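PDB 6D1P: glycosyl hydrolases family 2, sugar binding domain protein from Bacteroides uniformis str. 3978 T3 ii, which is a beta-glucuronidase of a human gut bacterium, probably hydrolysing the O-glycosidic bond that joins a terminal glucuronic acid to its partner. Local coordinates for residues Arg405-Thr408 and Asn409-Glu412. Residues are numbered along the deposited sequence; the frame is centred on the assembly and turned at random.
Sequences RMLT and NMIE
Leu407 and Ile411 run side by side one turn apart on the helix, both pointing the same way, and their ends meet methyl to methyl, CD1 of Leu407 lying 3.6 Å from CD1 of Ile411. At Leu407 the first torsion of 180° sets CG opposite the backbone N, beside the carbonyl carbon, and the second, 58°, turns CD1 toward the following turn, although CB itself points away. The same methyl also touches CE of Met410 at 3.9 Å, the two side chains crossing at a slant, with the methionine's terminal methyl making the touch. These three are buried and pack on Leu425 and Trp423 of strand 420-432 and on Leu450 and Ala454 of helix 440-457.

On the more open flank, Arg405 and Asn409 lie alongside each other, CG of Arg405 3.8 Å from ND2 of Asn409, with guanidinium and amide planes 59° apart. Their polar ends bind elsewhere: NH2 of Arg405 to the carbonyl of Val131, ND2 of Asn409 to the carboxylate of Asp135. Glu412 sets its carboxylate beside Thr408, OE1 3.8 Å from CG2, while the threonine hydroxyl bonds back to the carbonyl of Arg404. With an alanine at Glu412 the carboxylate is gone, and the Thr408 methyl would probably lose the cover it has on that side.

Four backbone bonds tie the turns together, from Asn409 N to Arg405 O (2.8 Å) through Glu412 N to Thr408 O (2.9 Å). This is the i to i+4 pattern of an amphipathic alpha-helix, here the helix of a beta-alpha-beta unit between strands 382-386 and 420-432 in the TIM barrel domain of a family 2 glycosyl hydrolase.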
# COMPACT_ATOMS: atom_id res chain seq x y z
N ARG A 405 9.92 -25.81 15.95
CA ARG A 405 10.99 -25.60 14.99
C ARG A 405 11.85 -24.40 15.36
O ARG A 405 13.09 -24.46 15.27
CB ARG A 405 10.41 -25.42 13.59
CG ARG A 405 11.45 -25.32 12.49
CD ARG A 405 10.77 -25.34 11.12
NE ARG A 405 9.95 -24.15 10.89
CZ ARG A 405 8.62 -24.15 10.85
NH1 ARG A 405 7.96 -25.29 11.02
NH2 ARG A 405 7.94 -23.02 10.62
N MET A 406 11.24 -23.29 15.78
CA MET A 406 12.05 -22.12 16.07
C MET A 406 12.83 -22.30 17.36
O MET A 406 13.99 -21.87 17.46
CB MET A 406 11.17 -20.86 16.09
CG MET A 406 10.61 -20.53 14.71
SD MET A 406 9.73 -18.95 14.58
CE MET A 406 11.07 -17.78 14.45
N LEU A 407 12.24 -22.96 18.37
CA LEU A 407 13.01 -23.27 19.57
C LEU A 407 14.23 -24.11 19.22
O LEU A 407 15.35 -23.80 19.63
CB LEU A 407 12.14 -23.98 20.60
CG LEU A 407 12.89 -24.34 21.88
CD1 LEU A 407 13.46 -23.11 22.53
CD2 LEU A 407 11.95 -25.06 22.82
N THR A 408 14.02 -25.14 18.39
CA THR A 408 15.11 -26.00 17.95
C THR A 408 16.17 -25.21 17.20
O THR A 408 17.37 -25.34 17.48
CB THR A 408 14.54 -27.12 17.07
OG1 THR A 408 13.63 -27.90 17.85
CG2 THR A 408 15.64 -28.00 16.52
N ASN A 409 15.75 -24.35 16.26
CA ASN A 409 16.70 -23.58 15.48
C ASN A 409 17.45 -22.58 16.35
O ASN A 409 18.67 -22.42 16.22
CB ASN A 409 15.98 -22.85 14.34
CG ASN A 409 15.60 -23.76 13.19
OD1 ASN A 409 16.13 -24.85 13.05
ND2 ASN A 409 14.67 -23.31 12.36
N MET A 410 16.75 -21.91 17.26
CA MET A 410 17.40 -20.91 18.10
C MET A 410 18.49 -21.54 18.95
O MET A 410 19.60 -21.01 19.05
CB MET A 410 16.36 -20.24 19.00
CG MET A 410 16.89 -19.02 19.69
SD MET A 410 15.70 -18.38 20.86
CE MET A 410 15.52 -19.80 21.92
N ILE A 411 18.19 -22.68 19.58
CA ILE A 411 19.15 -23.35 20.44
C ILE A 411 20.30 -23.91 19.62
O ILE A 411 21.47 -23.69 19.94
CB ILE A 411 18.44 -24.45 21.25
CG1 ILE A 411 17.56 -23.82 22.33
CG2 ILE A 411 19.47 -25.41 21.84
CD1 ILE A 411 16.60 -24.80 22.94
N GLU A 412 19.99 -24.62 18.54
CA GLU A 412 21.06 -25.21 17.75
C GLU A 412 21.96 -24.16 17.12
O GLU A 412 23.18 -24.37 17.02
CB GLU A 412 20.48 -26.13 16.68
CG GLU A 412 20.17 -27.53 17.23
CD GLU A 412 19.52 -28.44 16.21
OE1 GLU A 412 19.21 -27.96 15.09
OE2 GLU A 412 19.31 -29.63 16.54